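Local coordinates for thiamine-binding periplasmic protein (PDB 2QRY) that captures thiamine and its mono- and diphosphate esters in the periplasm and serves as the solute-binding component of the ThiBPQ ABC importer, at residues 125-137 with 207-221. Numbering follows the deposited sequence.
Sequences YGYFAFVYDKNKL and FLKGESDLVLSYTTS. With TPS (thiamin phosphate), chain E.
A129 and V131 pair with S217 and V215 as the hydrogen-bonded rungs of an antiparallel ladder. S217 N reaches A129 O at 2.6 Å and V131 N reaches V215 O at 2.9 Å, each rung completed by the reciprocal bond. T219 N, just past the end of strand 214-218, adds a bond to Y127 O.

One face is apolar: branched L216 sets CD1 over the F130 ring, a CH-pi contact 4.3 Å from the centroid, while L214 CD2 packs on F130 CB and Y132 CB. The other is mixed. Beta-branched V131 serves two neighbours: CG1, anti to the backbone N (chi1 169°), meets F207 CE2 at 3.9 Å, and CG2 touches the CB atoms of S217 and S221. Short serines pack there yet stay polar: S217 OG, also bonded to W200 NE1, donates to S221 OG, a second-shell support for S221 OG, which donates to thiamin phosphate N1A at 2.9 Å.

Y218's broad ring reaches both F128 and the thiazolium; F128 CD1 lies over one face, the planes oblique at 50°. Y218 OH is hydrogen-bonded to Q246 OE1.

This solute-binding-protein strand pair thus ends in the thiamine-binding type I turn Y218-S221. Helix 165-178 packs against F130 and L216, Y204 of helix 200-208 against V131, and strand 214-218 runs between strands 121-133 and 156-159.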
# COMPACT_ATOMS: atom_id res chain seq x y z
N TYR A 125 0.46 -8.25 0.57
CA TYR A 125 0.71 -7.77 -0.78
C TYR A 125 -0.59 -7.60 -1.55
O TYR A 125 -1.63 -8.12 -1.15
CB TYR A 125 1.66 -8.72 -1.53
CG TYR A 125 1.05 -10.06 -1.91
CD1 TYR A 125 0.46 -10.25 -3.16
CD2 TYR A 125 1.07 -11.13 -1.02
CE1 TYR A 125 -0.10 -11.48 -3.52
CE2 TYR A 125 0.52 -12.37 -1.37
CZ TYR A 125 -0.06 -12.53 -2.62
OH TYR A 125 -0.60 -13.75 -2.97
N GLY A 126 -0.53 -6.85 -2.65
CA GLY A 126 -1.72 -6.63 -3.44
C GLY A 126 -1.39 -6.01 -4.78
O GLY A 126 -0.22 -5.89 -5.16
N TYR A 127 -2.43 -5.61 -5.50
CA TYR A 127 -2.25 -5.01 -6.81
C TYR A 127 -3.09 -3.75 -6.93
O TYR A 127 -4.30 -3.77 -6.69
CB TYR A 127 -2.66 -6.01 -7.88
CG TYR A 127 -1.91 -7.32 -7.76
CD1 TYR A 127 -0.64 -7.47 -8.31
CD2 TYR A 127 -2.47 -8.40 -7.07
CE1 TYR A 127 0.07 -8.67 -8.18
CE2 TYR A 127 -1.76 -9.60 -6.93
CZ TYR A 127 -0.50 -9.73 -7.49
OH TYR A 127 0.20 -10.90 -7.35
N PHE A 128 -2.44 -2.65 -7.29
CA PHE A 128 -3.15 -1.39 -7.46
C PHE A 128 -4.09 -1.50 -8.64
O PHE A 128 -3.76 -2.10 -9.67
CB PHE A 128 -2.16 -0.24 -7.70
CG PHE A 128 -1.14 -0.08 -6.61
CD1 PHE A 128 -1.53 0.21 -5.31
CD2 PHE A 128 0.21 -0.23 -6.90
CE1 PHE A 128 -0.59 0.35 -4.30
CE2 PHE A 128 1.17 -0.09 -5.90
CZ PHE A 128 0.77 0.20 -4.60
N ALA A 129 -5.27 -0.92 -8.49
CA ALA A 129 -6.26 -0.96 -9.55
C ALA A 129 -7.30 0.13 -9.32
O ALA A 129 -7.50 0.59 -8.20
CB ALA A 129 -6.93 -2.32 -9.58
N PHE A 130 -7.97 0.54 -10.40
CA PHE A 130 -9.01 1.54 -10.28
C PHE A 130 -10.33 0.87 -9.95
O PHE A 130 -10.76 -0.06 -10.65
CB PHE A 130 -9.14 2.35 -11.56
CG PHE A 130 -8.05 3.35 -11.75
CD1 PHE A 130 -6.88 3.02 -12.42
CD2 PHE A 130 -8.19 4.64 -11.26
CE1 PHE A 130 -5.86 3.96 -12.60
CE2 PHE A 130 -7.17 5.59 -11.44
CZ PHE A 130 -6.01 5.24 -12.11
N VAL A 131 -10.96 1.32 -8.88
CA VAL A 131 -12.25 0.77 -8.45
C VAL A 131 -13.38 1.67 -8.92
O VAL A 131 -13.24 2.89 -8.95
CB VAL A 131 -12.31 0.64 -6.92
CG1 VAL A 131 -13.74 0.34 -6.49
CG2 VAL A 131 -11.38 -0.46 -6.46
N TYR A 132 -14.51 1.05 -9.28
CA TYR A 132 -15.69 1.79 -9.73
C TYR A 132 -16.97 1.09 -9.25
O TYR A 132 -16.92 -0.01 -8.70
CB TYR A 132 -15.73 1.90 -11.26
CG TYR A 132 -15.85 0.58 -11.97
CD1 TYR A 132 -14.73 -0.24 -12.17
CD2 TYR A 132 -17.09 0.11 -12.42
CE1 TYR A 132 -14.85 -1.49 -12.79
CE2 TYR A 132 -17.22 -1.14 -13.05
CZ TYR A 132 -16.09 -1.93 -13.22
OH TYR A 132 -16.22 -3.14 -13.83
N ASP A 133 -18.10 1.74 -9.48
CA ASP A 133 -19.40 1.22 -9.09
C ASP A 133 -20.10 0.71 -10.36
O ASP A 133 -20.50 1.50 -11.21
CB ASP A 133 -20.25 2.34 -8.47
CG ASP A 133 -21.53 1.83 -7.84
OD1 ASP A 133 -22.13 0.86 -8.37
OD2 ASP A 133 -21.95 2.41 -6.82
N LYS A 134 -20.23 -0.61 -10.49
CA LYS A 134 -20.87 -1.18 -11.67
C LYS A 134 -22.30 -0.69 -11.87
O LYS A 134 -22.81 -0.74 -12.99
CB LYS A 134 -20.86 -2.71 -11.59
CG LYS A 134 -19.48 -3.33 -11.72
CD LYS A 134 -19.54 -4.83 -11.54
CE LYS A 134 -19.97 -5.20 -10.13
NZ LYS A 134 -20.01 -6.67 -9.92
N ASN A 135 -22.93 -0.22 -10.81
CA ASN A 135 -24.29 0.29 -10.92
C ASN A 135 -24.27 1.70 -11.51
O ASN A 135 -25.28 2.17 -12.02
CB ASN A 135 -25.00 0.35 -9.56
CG ASN A 135 -25.28 -1.02 -8.98
OD1 ASN A 135 -25.53 -1.98 -9.71
ND2 ASN A 135 -25.25 -1.11 -7.65
N LYS A 136 -23.12 2.36 -11.43
CA LYS A 136 -23.00 3.73 -11.93
C LYS A 136 -22.13 3.85 -13.18
O LYS A 136 -22.27 4.81 -13.94
CB LYS A 136 -22.43 4.63 -10.83
CG LYS A 136 -23.32 4.82 -9.61
CD LYS A 136 -22.57 5.65 -8.56
CE LYS A 136 -23.51 6.34 -7.57
NZ LYS A 136 -24.23 5.39 -6.68
N LEU A 137 -21.22 2.91 -13.38
CA LEU A 137 -20.35 2.94 -14.54
C LEU A 137 -20.56 1.65 -15.34
O LEU A 137 -20.12 0.57 -14.94
CB LEU A 137 -18.89 3.05 -14.11
CG LEU A 137 -17.89 3.56 -15.15
CD1 LEU A 137 -16.48 3.36 -14.61
CD2 LEU A 137 -18.07 2.80 -16.45
N PHE A 207 -14.72 8.84 -3.28
CA PHE A 207 -15.27 7.95 -4.29
C PHE A 207 -16.62 7.43 -3.81
O PHE A 207 -17.63 7.55 -4.51
CB PHE A 207 -14.33 6.78 -4.57
CG PHE A 207 -14.99 5.63 -5.29
CD1 PHE A 207 -15.39 5.75 -6.62
CD2 PHE A 207 -15.22 4.42 -4.63
CE1 PHE A 207 -16.01 4.68 -7.29
CE2 PHE A 207 -15.83 3.34 -5.28
CZ PHE A 207 -16.23 3.48 -6.62
N LEU A 208 -16.64 6.84 -2.62
CA LEU A 208 -17.86 6.29 -2.07
C LEU A 208 -18.96 7.34 -1.93
O LEU A 208 -20.14 7.01 -1.97
CB LEU A 208 -17.60 5.65 -0.71
CG LEU A 208 -16.66 4.44 -0.75
CD1 LEU A 208 -16.36 3.99 0.67
CD2 LEU A 208 -17.31 3.32 -1.54
N LYS A 209 -18.57 8.60 -1.78
CA LYS A 209 -19.55 9.67 -1.67
C LYS A 209 -20.06 10.10 -3.05
O LYS A 209 -20.97 10.92 -3.16
CB LYS A 209 -18.95 10.87 -0.91
CG LYS A 209 -19.01 10.69 0.61
CD LYS A 209 -18.26 11.78 1.39
CE LYS A 209 -16.75 11.58 1.31
NZ LYS A 209 -15.97 12.46 2.24
N GLY A 210 -19.47 9.52 -4.10
CA GLY A 210 -19.90 9.83 -5.46
C GLY A 210 -19.14 10.92 -6.20
O GLY A 210 -19.52 11.29 -7.31
N GLU A 211 -18.06 11.43 -5.61
CA GLU A 211 -17.30 12.49 -6.25
C GLU A 211 -16.50 12.08 -7.48
O GLU A 211 -15.94 12.94 -8.17
CB GLU A 211 -16.40 13.18 -5.23
CG GLU A 211 -17.18 13.67 -4.01
CD GLU A 211 -16.68 14.99 -3.46
OE1 GLU A 211 -17.16 15.38 -2.37
OE2 GLU A 211 -15.83 15.64 -4.11
N SER A 212 -16.44 10.79 -7.77
CA SER A 212 -15.72 10.33 -8.95
C SER A 212 -16.24 8.97 -9.43
O SER A 212 -16.84 8.21 -8.66
CB SER A 212 -14.20 10.27 -8.70
OG SER A 212 -13.84 9.18 -7.87
N ASP A 213 -16.00 8.67 -10.70
CA ASP A 213 -16.43 7.40 -11.29
C ASP A 213 -15.42 6.32 -10.95
O ASP A 213 -15.77 5.14 -10.87
CB ASP A 213 -16.54 7.54 -12.81
CG ASP A 213 -17.59 8.56 -13.23
OD1 ASP A 213 -18.76 8.39 -12.86
OD2 ASP A 213 -17.23 9.53 -13.94
N LEU A 214 -14.17 6.72 -10.75
CA LEU A 214 -13.10 5.79 -10.43
C LEU A 214 -12.11 6.38 -9.42
O LEU A 214 -11.95 7.60 -9.34
CB LEU A 214 -12.33 5.42 -11.70
CG LEU A 214 -13.11 4.81 -12.86
CD1 LEU A 214 -12.76 5.53 -14.16
CD2 LEU A 214 -12.78 3.33 -12.97
N VAL A 215 -11.47 5.50 -8.65
CA VAL A 215 -10.44 5.87 -7.67
C VAL A 215 -9.34 4.83 -7.68
O VAL A 215 -9.62 3.63 -7.77
CB VAL A 215 -10.92 5.90 -6.21
CG1 VAL A 215 -11.41 7.27 -5.84
CG2 VAL A 215 -11.97 4.81 -5.97
N LEU A 216 -8.09 5.28 -7.58
CA LEU A 216 -7.00 4.32 -7.54
C LEU A 216 -7.05 3.62 -6.18
O LEU A 216 -7.02 4.27 -5.14
CB LEU A 216 -5.65 5.00 -7.68
CG LEU A 216 -4.62 3.88 -7.73
CD1 LEU A 216 -3.87 3.96 -9.03
CD2 LEU A 216 -3.71 3.92 -6.52
N SER A 217 -7.14 2.30 -6.21
CA SER A 217 -7.19 1.51 -4.98
C SER A 217 -6.55 0.14 -5.21
O SER A 217 -5.47 0.06 -5.81
CB SER A 217 -8.65 1.36 -4.51
OG SER A 217 -8.70 0.94 -3.15
N TYR A 218 -7.19 -0.94 -4.75
CA TYR A 218 -6.63 -2.28 -4.90
C TYR A 218 -7.57 -3.34 -5.48
O TYR A 218 -8.79 -3.25 -5.32
CB TYR A 218 -6.13 -2.79 -3.55
CG TYR A 218 -4.95 -2.02 -3.00
CD1 TYR A 218 -5.13 -0.79 -2.36
CD2 TYR A 218 -3.66 -2.54 -3.08
CE1 TYR A 218 -4.06 -0.11 -1.81
CE2 TYR A 218 -2.57 -1.86 -2.54
CZ TYR A 218 -2.78 -0.64 -1.90
OH TYR A 218 -1.73 0.04 -1.35
N THR A 219 -7.00 -4.36 -6.12
CA THR A 219 -7.80 -5.43 -6.71
C THR A 219 -8.64 -6.12 -5.64
O THR A 219 -9.59 -6.82 -5.96
CB THR A 219 -6.95 -6.53 -7.40
OG1 THR A 219 -6.01 -7.08 -6.46
CG2 THR A 219 -6.21 -5.96 -8.59
N THR A 220 -8.26 -5.92 -4.38
CA THR A 220 -8.94 -6.54 -3.25
C THR A 220 -9.97 -5.64 -2.57
O THR A 220 -10.70 -6.08 -1.67
CB THR A 220 -7.91 -7.00 -2.19
OG1 THR A 220 -6.96 -5.95 -1.96
CG2 THR A 220 -7.18 -8.27 -2.65
N SER A 221 -10.05 -4.38 -2.99
CA SER A 221 -11.00 -3.46 -2.37
C SER A 221 -12.45 -3.94 -2.44
O SER A 221 -13.22 -3.74 -1.51
CB SER A 221 -10.88 -2.07 -3.00
OG SER A 221 -9.62 -1.50 -2.70
CM2 TPS E . -11.62 -1.13 1.05
N3 TPS E . -5.13 -0.27 1.66
C2 TPS E . -5.83 0.85 1.62
S1 TPS E . -4.64 2.09 1.69
C5 TPS E . -3.21 1.04 1.76
C4 TPS E . -3.77 -0.21 1.74
CM4 TPS E . -2.90 -1.46 1.78
C6 TPS E . -1.80 1.55 1.83
C7 TPS E . -2.04 3.06 1.93
O7 TPS E . -0.85 3.84 1.95
N1A TPS E . -9.36 -1.51 0.15
C2A TPS E . -10.12 -1.26 1.22
N3A TPS E . -9.59 -1.11 2.43
C4A TPS E . -8.25 -1.21 2.62
N4A TPS E . -7.72 -1.05 3.88
C5A TPS E . -7.40 -1.48 1.50
C6A TPS E . -8.03 -1.62 0.25
C7A TPS E . -5.86 -1.60 1.61
P1 TPS E . -1.32 5.38 2.07
O1 TPS E . -2.31 5.71 0.91
O2 TPS E . -0.08 6.36 2.08
O3 TPS E . -2.08 5.55 3.40
O HOH W 1 -4.80 -6.21 -4.29
O HOH W 2 -18.36 4.37 -10.34